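Local coordinates for iron-sulfur cluster assembly scaffold protein IscU (Streptococcus pyogenes, PDB 1SU0) that probably serves as a scaffold on which iron-sulfur clusters are assembled with the desulfurase IscS and then handed to other proteins, at residues A[50-62]-A[72-84]. Sequence-based numbering, arbitrary orientation.
Sequences FDEDKIEDIAFAG and SSMMTDAVIGKSK
Ser72 sets its CB over one face of the Phe60 ring, a CH-pi contact with CB 3.7 Å from the ring centroid. Its OG is hydrogen-bonded to Ser68 O, one turn earlier in the helix. The side chain of Ser72 is about 10 Å from the bound zinc ion and is not a ligand of it. The backbone of Ser73 passes obliquely by Phe60 CE2; its OG is hydrogen-bonded to His17 ND1 and His22 N. Met75 has CG anti to its backbone N (chi1 -180°), and the bend at chi2 brings SD to 4.1 Å from Ile58 CD1. Thr76 serves two strand residues: CG2 lies 3.9 Å from Phe60 CD2, and CB packs on Ile58 CG2. Thr76 OG1 is turned to its own helix and donates to Ser73 O at 2.6 Å. Val79 CG2 meets Ile58 CD1 at 3.8 Å, the two side chains crossing at about a right angle. Ile58 CG1 is anti to its backbone N (chi1 -171°), which brings CD1 down against both Met75 SD and Val79 CG2. Ile55 CD1 reaches Val79 O at 3.6 Å.

Past the helix, Ile80 lays CD1 against the carbonyls of Ile55 and Glu56. A type II turn from Val79 to Lys82 then brings Gly81 close to the strand backbone. Gly81 has positive phi, and its CA lies 3.0 Å from Ile55 O in a CA-H...O contact. Ser83 N-caps the next helix through Glu86 N and sits beside Lys54 and Asp53. The Lys84 chain passes Asp53 at the exposed end.

The axes of 55-62 and 72-79 run antiparallel at 178°. Helix 66-79 thus packs on edge strand 55-63 in the alpha+beta fold of NifU-type (IscU) scaffolds, helices packed on a three-stranded antiparallel sheet.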
ATOM      1  N   PHE A  50       7.752  14.432   3.329  1.00 24.75           N
ATOM      2  CA  PHE A  50       6.870  15.502   2.869  1.00 24.99           C
ATOM      3  C   PHE A  50       7.714  16.768   2.709  1.00 24.98           C
ATOM      4  O   PHE A  50       8.483  17.112   3.611  1.00 25.01           O
ATOM      5  CB  PHE A  50       5.743  15.760   3.879  1.00 24.99           C
ATOM      6  CG  PHE A  50       5.107  14.508   4.410  1.00 25.72           C
ATOM      7  CD1 PHE A  50       5.696  13.808   5.464  1.00 25.60           C
ATOM      8  CD2 PHE A  50       3.924  14.015   3.852  1.00 26.03           C
ATOM      9  CE1 PHE A  50       5.118  12.650   5.955  1.00 25.64           C
ATOM     10  CE2 PHE A  50       3.340  12.844   4.340  1.00 25.64           C
ATOM     11  CZ  PHE A  50       3.934  12.163   5.389  1.00 25.68           C
ATOM     12  N   ASP A  51       7.596  17.438   1.565  1.00 24.92           N
ATOM     13  CA  ASP A  51       8.298  18.704   1.339  1.00 24.94           C
ATOM     14  C   ASP A  51       7.337  19.858   1.582  1.00 24.83           C
ATOM     15  O   ASP A  51       7.685  20.842   2.235  1.00 24.80           O
ATOM     16  CB  ASP A  51       8.920  18.751  -0.069  1.00 25.00           C
ATOM     17  CG  ASP A  51       8.179  19.669  -1.025  1.00 24.70           C
ATOM     18  OD1 ASP A  51       8.531  20.863  -1.099  1.00 24.51           O
ATOM     19  OD2 ASP A  51       7.239  19.281  -1.747  1.00 24.56           O
ATOM     20  N   GLU A  52       6.129  19.714   1.048  1.00 24.72           N
ATOM     21  CA  GLU A  52       5.028  20.629   1.301  1.00 24.63           C
ATOM     22  C   GLU A  52       4.055  19.827   2.177  1.00 24.60           C
ATOM     23  O   GLU A  52       4.484  19.017   3.013  1.00 24.29           O
ATOM     24  CB  GLU A  52       4.401  21.055  -0.039  1.00 24.50           C
ATOM     25  CG  GLU A  52       3.624  22.362  -0.013  1.00 24.43           C
ATOM     26  CD  GLU A  52       4.487  23.588  -0.256  1.00 24.24           C
ATOM     27  OE1 GLU A  52       3.931  24.705  -0.238  1.00 23.33           O
ATOM     28  OE2 GLU A  52       5.710  23.444  -0.462  1.00 24.15           O
ATOM     29  N   ASP A  53       2.756  20.051   1.988  1.00 24.62           N
ATOM     30  CA  ASP A  53       1.731  19.156   2.509  1.00 24.53           C
ATOM     31  C   ASP A  53       1.746  17.832   1.717  1.00 24.43           C
ATOM     32  O   ASP A  53       1.220  16.819   2.175  1.00 24.15           O
ATOM     33  CB  ASP A  53       0.353  19.841   2.420  1.00 24.47           C
ATOM     34  CG  ASP A  53      -0.650  19.278   3.413  1.00 24.42           C
ATOM     35  OD1 ASP A  53      -1.839  19.157   3.045  1.00 24.27           O
ATOM     36  OD2 ASP A  53      -0.344  18.929   4.578  1.00 23.66           O
ATOM     37  N   LYS A  54       2.354  17.855   0.531  1.00 24.43           N
ATOM     38  CA  LYS A  54       2.443  16.687  -0.335  1.00 24.69           C
ATOM     39  C   LYS A  54       3.521  15.695   0.109  1.00 24.66           C
ATOM     40  O   LYS A  54       4.306  15.972   1.014  1.00 24.54           O
ATOM     41  CB  LYS A  54       2.708  17.126  -1.782  1.00 24.85           C
ATOM     42  CG  LYS A  54       4.178  17.419  -2.121  1.00 25.08           C
ATOM     43  CD  LYS A  54       4.482  17.106  -3.582  1.00 25.54           C
ATOM     44  CE  LYS A  54       5.903  17.496  -3.964  1.00 25.57           C
ATOM     45  NZ  LYS A  54       6.058  18.980  -4.137  1.00 26.42           N
ATOM     46  N   ILE A  55       3.545  14.543  -0.553  1.00 24.71           N
ATOM     47  CA  ILE A  55       4.542  13.508  -0.298  1.00 24.72           C
ATOM     48  C   ILE A  55       5.660  13.638  -1.346  1.00 24.97           C
ATOM     49  O   ILE A  55       5.483  13.284  -2.509  1.00 24.92           O
ATOM     50  CB  ILE A  55       3.881  12.097  -0.299  1.00 24.54           C
ATOM     51  CG1 ILE A  55       2.984  11.936   0.934  1.00 24.12           C
ATOM     52  CG2 ILE A  55       4.928  10.986  -0.328  1.00 24.66           C
ATOM     53  CD1 ILE A  55       1.952  10.828   0.824  1.00 23.07           C
ATOM     54  N   GLU A  56       6.792  14.202  -0.924  1.00 25.19           N
ATOM     55  CA  GLU A  56       7.992  14.303  -1.760  1.00 25.16           C
ATOM     56  C   GLU A  56       8.418  12.905  -2.205  1.00 24.78           C
ATOM     57  O   GLU A  56       8.490  12.620  -3.400  1.00 24.47           O
ATOM     58  CB  GLU A  56       9.136  14.987  -0.979  1.00 25.43           C
ATOM     59  CG  GLU A  56       9.989  15.984  -1.771  1.00 26.06           C
ATOM     60  CD  GLU A  56      11.104  15.349  -2.592  1.00 26.93           C
ATOM     61  OE1 GLU A  56      11.462  14.169  -2.344  1.00 26.96           O
ATOM     62  OE2 GLU A  56      11.641  16.048  -3.488  1.00 27.39           O
ATOM     63  N   ASP A  57       8.688  12.039  -1.231  1.00 24.48           N
ATOM     64  CA  ASP A  57       9.136  10.675  -1.510  1.00 24.58           C
ATOM     65  C   ASP A  57       8.697   9.673  -0.427  1.00 24.48           C
ATOM     66  O   ASP A  57       8.314  10.061   0.683  1.00 24.53           O
ATOM     67  CB  ASP A  57      10.667  10.639  -1.703  1.00 24.45           C
ATOM     68  CG  ASP A  57      11.129   9.491  -2.616  1.00 24.42           C
ATOM     69  OD1 ASP A  57      12.274   9.012  -2.441  1.00 24.49           O
ATOM     70  OD2 ASP A  57      10.423   8.997  -3.527  1.00 23.60           O
ATOM     71  N   ILE A  58       8.763   8.388  -0.781  1.00 24.26           N
ATOM     72  CA  ILE A  58       8.314   7.288   0.077  1.00 23.98           C
ATOM     73  C   ILE A  58       9.095   6.001  -0.204  1.00 24.30           C
ATOM     74  O   ILE A  58       9.522   5.752  -1.336  1.00 23.97           O
ATOM     75  CB  ILE A  58       6.797   7.058  -0.122  1.00 24.02           C
ATOM     76  CG1 ILE A  58       6.242   6.087   0.910  1.00 22.70           C
ATOM     77  CG2 ILE A  58       6.465   6.610  -1.569  1.00 23.45           C
ATOM     78  CD1 ILE A  58       4.727   6.143   0.987  1.00 22.40           C
ATOM     79  N   ALA A  59       9.272   5.197   0.843  1.00 24.40           N
ATOM     80  CA  ALA A  59      10.044   3.966   0.777  1.00 24.87           C
ATOM     81  C   ALA A  59       9.627   3.004   1.881  1.00 25.16           C
ATOM     82  O   ALA A  59       9.224   3.425   2.976  1.00 25.21           O
ATOM     83  CB  ALA A  59      11.535   4.267   0.892  1.00 25.06           C
ATOM     84  N   PHE A  60       9.733   1.710   1.587  1.00 25.23           N
ATOM     85  CA  PHE A  60       9.343   0.678   2.535  1.00 25.42           C
ATOM     86  C   PHE A  60      10.197  -0.596   2.486  1.00 25.92           C
ATOM     87  O   PHE A  60      10.831  -0.940   1.481  1.00 25.59           O
ATOM     88  CB  PHE A  60       7.872   0.304   2.375  1.00 25.40           C
ATOM     89  CG  PHE A  60       7.647  -0.809   1.409  1.00 25.17           C
ATOM     90  CD1 PHE A  60       7.571  -2.127   1.854  1.00 24.71           C
ATOM     91  CD2 PHE A  60       7.551  -0.542   0.035  1.00 24.60           C
ATOM     92  CE1 PHE A  60       7.404  -3.165   0.961  1.00 23.80           C
ATOM     93  CE2 PHE A  60       7.376  -1.558  -0.858  1.00 22.84           C
ATOM     94  CZ  PHE A  60       7.302  -2.878  -0.401  1.00 24.46           C
ATOM     95  N   ALA A  61      10.160  -1.293   3.610  1.00 26.04           N
ATOM     96  CA  ALA A  61      10.905  -2.509   3.793  1.00 26.53           C
ATOM     97  C   ALA A  61      10.189  -3.349   4.836  1.00 27.08           C
ATOM     98  O   ALA A  61       9.504  -2.819   5.710  1.00 27.60           O
ATOM     99  CB  ALA A  61      12.312  -2.190   4.237  1.00 26.59           C
ATOM    100  N   GLY A  62      10.335  -4.660   4.748  1.00 27.59           N
ATOM    101  CA  GLY A  62       9.716  -5.536   5.721  1.00 28.02           C
ATOM    102  C   GLY A  62       9.717  -6.987   5.297  1.00 28.50           C
ATOM    103  O   GLY A  62      10.679  -7.471   4.701  1.00 28.76           O
ATOM    104  N   SER A  72       1.970  -3.227  -0.485  1.00 21.10           N
ATOM    105  CA  SER A  72       2.817  -2.144  -0.041  1.00 21.15           C
ATOM    106  C   SER A  72       3.431  -1.436  -1.224  1.00 21.73           C
ATOM    107  O   SER A  72       3.437  -0.200  -1.307  1.00 21.98           O
ATOM    108  CB  SER A  72       3.903  -2.678   0.881  1.00 21.28           C
ATOM    109  OG  SER A  72       3.300  -3.327   1.986  1.00 21.57           O
ATOM    110  N   SER A  73       3.925  -2.221  -2.166  1.00 22.28           N
ATOM    111  CA  SER A  73       4.607  -1.674  -3.317  1.00 22.20           C
ATOM    112  C   SER A  73       3.636  -0.813  -4.117  1.00 22.26           C
ATOM    113  O   SER A  73       3.930   0.327  -4.469  1.00 22.51           O
ATOM    114  CB  SER A  73       5.197  -2.824  -4.128  1.00 22.13           C
ATOM    115  OG  SER A  73       5.647  -2.387  -5.377  1.00 21.91           O
ATOM    116  N   MET A  74       2.454  -1.343  -4.366  1.00 22.88           N
ATOM    117  CA  MET A  74       1.430  -0.611  -5.116  1.00 23.59           C
ATOM    118  C   MET A  74       0.922   0.648  -4.373  1.00 23.44           C
ATOM    119  O   MET A  74       0.643   1.684  -4.975  1.00 23.62           O
ATOM    120  CB  MET A  74       0.271  -1.551  -5.413  1.00 24.05           C
ATOM    121  CG  MET A  74       0.616  -2.726  -6.330  1.00 26.21           C
ATOM    122  SD  MET A  74      -0.720  -4.185  -6.127  1.00 35.61           S
ATOM    123  CE  MET A  74      -0.470  -5.160  -7.841  1.00 30.13           C
ATOM    124  N   MET A  75       0.805   0.559  -3.059  1.00 23.87           N
ATOM    125  CA  MET A  75       0.443   1.713  -2.241  1.00 24.33           C
ATOM    126  C   MET A  75       1.408   2.896  -2.492  1.00 23.72           C
ATOM    127  O   MET A  75       0.957   4.024  -2.672  1.00 23.59           O
ATOM    128  CB  MET A  75       0.420   1.310  -0.774  1.00 24.95           C
ATOM    129  CG  MET A  75       0.046   2.431   0.193  1.00 27.62           C
ATOM    130  SD  MET A  75       1.596   3.540   0.669  1.00 35.36           S
ATOM    131  CE  MET A  75       2.738   2.203   1.631  1.00 28.31           C
ATOM    132  N   THR A  76       2.713   2.635  -2.557  1.00 23.00           N
ATOM    133  CA  THR A  76       3.697   3.698  -2.759  1.00 22.99           C
ATOM    134  C   THR A  76       3.493   4.394  -4.094  1.00 22.94           C
ATOM    135  O   THR A  76       3.605   5.604  -4.183  1.00 22.70           O
ATOM    136  CB  THR A  76       5.168   3.178  -2.720  1.00 23.10           C
ATOM    137  OG1 THR A  76       5.433   2.333  -3.853  1.00 23.54           O
ATOM    138  CG2 THR A  76       5.447   2.322  -1.488  1.00 22.95           C
ATOM    139  N   ASP A  77       3.226   3.619  -5.133  1.00 22.83           N
ATOM    140  CA  ASP A  77       3.000   4.181  -6.436  1.00 23.10           C
ATOM    141  C   ASP A  77       1.784   5.111  -6.382  1.00 23.87           C
ATOM    142  O   ASP A  77       1.772   6.168  -7.019  1.00 24.05           O
ATOM    143  CB  ASP A  77       2.711   3.080  -7.454  1.00 23.07           C
ATOM    144  CG  ASP A  77       3.950   2.372  -7.961  1.00 21.91           C
ATOM    145  OD1 ASP A  77       5.091   2.717  -7.603  1.00 18.93           O
ATOM    146  OD2 ASP A  77       3.846   1.430  -8.764  1.00 23.00           O
ATOM    147  N   ALA A  78       0.762   4.699  -5.632  1.00 24.30           N
ATOM    148  CA  ALA A  78      -0.543   5.372  -5.644  1.00 24.32           C
ATOM    149  C   ALA A  78      -0.574   6.679  -4.883  1.00 24.68           C
ATOM    150  O   ALA A  78      -1.446   7.509  -5.130  1.00 25.59           O
ATOM    151  CB  ALA A  78      -1.629   4.451  -5.069  1.00 23.89           C
ATOM    152  N   VAL A  79       0.339   6.850  -3.941  1.00 24.98           N
ATOM    153  CA  VAL A  79       0.257   7.957  -2.998  1.00 25.30           C
ATOM    154  C   VAL A  79       1.358   9.001  -3.183  1.00 25.69           C
ATOM    155  O   VAL A  79       1.275  10.102  -2.630  1.00 25.21           O
ATOM    156  CB  VAL A  79       0.277   7.444  -1.535  1.00 25.32           C
ATOM    157  CG1 VAL A  79      -0.845   6.438  -1.315  1.00 25.79           C
ATOM    158  CG2 VAL A  79       1.624   6.866  -1.161  1.00 24.12           C
ATOM    159  N   ILE A  80       2.382   8.646  -3.951  1.00 26.42           N
ATOM    160  CA  ILE A  80       3.560   9.477  -4.078  1.00 26.98           C
ATOM    161  C   ILE A  80       3.134  10.816  -4.667  1.00 27.42           C
ATOM    162  O   ILE A  80       2.599  10.896  -5.780  1.00 27.76           O
ATOM    163  CB  ILE A  80       4.681   8.744  -4.905  1.00 26.94           C
ATOM    164  CG1 ILE A  80       6.069   9.350  -4.645  1.00 26.46           C
ATOM    165  CG2 ILE A  80       4.367   8.697  -6.392  1.00 27.59           C
ATOM    166  CD1 ILE A  80       6.138  10.835  -4.718  1.00 26.79           C
ATOM    167  N   GLY A  81       3.341  11.858  -3.867  1.00 27.87           N
ATOM    168  CA  GLY A  81       3.089  13.228  -4.260  1.00 27.95           C
ATOM    169  C   GLY A  81       1.647  13.623  -4.138  1.00 28.20           C
ATOM    170  O   GLY A  81       1.165  14.360  -5.003  1.00 29.26           O
ATOM    171  N   LYS A  82       0.964  13.191  -3.069  1.00 27.96           N
ATOM    172  CA  LYS A  82      -0.483  13.425  -2.965  1.00 27.71           C
ATOM    173  C   LYS A  82      -0.885  14.471  -1.925  1.00 27.59           C
ATOM    174  O   LYS A  82      -1.059  15.635  -2.291  1.00 28.53           O
ATOM    175  CB  LYS A  82      -1.238  12.108  -2.753  1.00 27.66           C
ATOM    176  CG  LYS A  82      -1.295  11.231  -4.003  1.00 27.02           C
ATOM    177  CD  LYS A  82      -2.276  11.773  -5.033  1.00 26.18           C
ATOM    178  CE  LYS A  82      -2.475  10.813  -6.183  1.00 25.36           C
ATOM    179  NZ  LYS A  82      -1.227  10.676  -6.962  1.00 25.70           N
ATOM    180  N   SER A  83      -1.046  14.090  -0.658  1.00 27.02           N
ATOM    181  CA  SER A  83      -1.583  15.003   0.366  1.00 26.56           C
ATOM    182  C   SER A  83      -2.111  14.212   1.551  1.00 26.10           C
ATOM    183  O   SER A  83      -2.772  13.192   1.367  1.00 25.87           O
ATOM    184  CB  SER A  83      -2.696  15.934  -0.226  1.00 26.80           C
ATOM    185  OG  SER A  83      -3.808  16.147   0.629  1.00 26.52           O
ATOM    186  N   LYS A  84      -1.834  14.680   2.767  1.00 25.73           N
ATOM    187  CA  LYS A  84      -2.403  14.059   3.965  1.00 25.64           C
ATOM    188  C   LYS A  84      -3.798  13.540   3.624  1.00 25.21           C
ATOM    189  O   LYS A  84      -4.099  12.356   3.813  1.00 25.17           O
ATOM    190  CB  LYS A  84      -2.463  15.032   5.180  1.00 25.88           C
ATOM    191  CG  LYS A  84      -3.631  16.102   5.219  1.00 26.91           C
ATOM    192  CD  LYS A  84      -3.558  16.957   6.480  1.00 27.62           C
ATOM    193  CE  LYS A  84      -4.797  17.812   6.668  1.00 28.47           C
ATOM    194  NZ  LYS A  84      -4.641  18.830   7.765  1.00 28.05           N
TER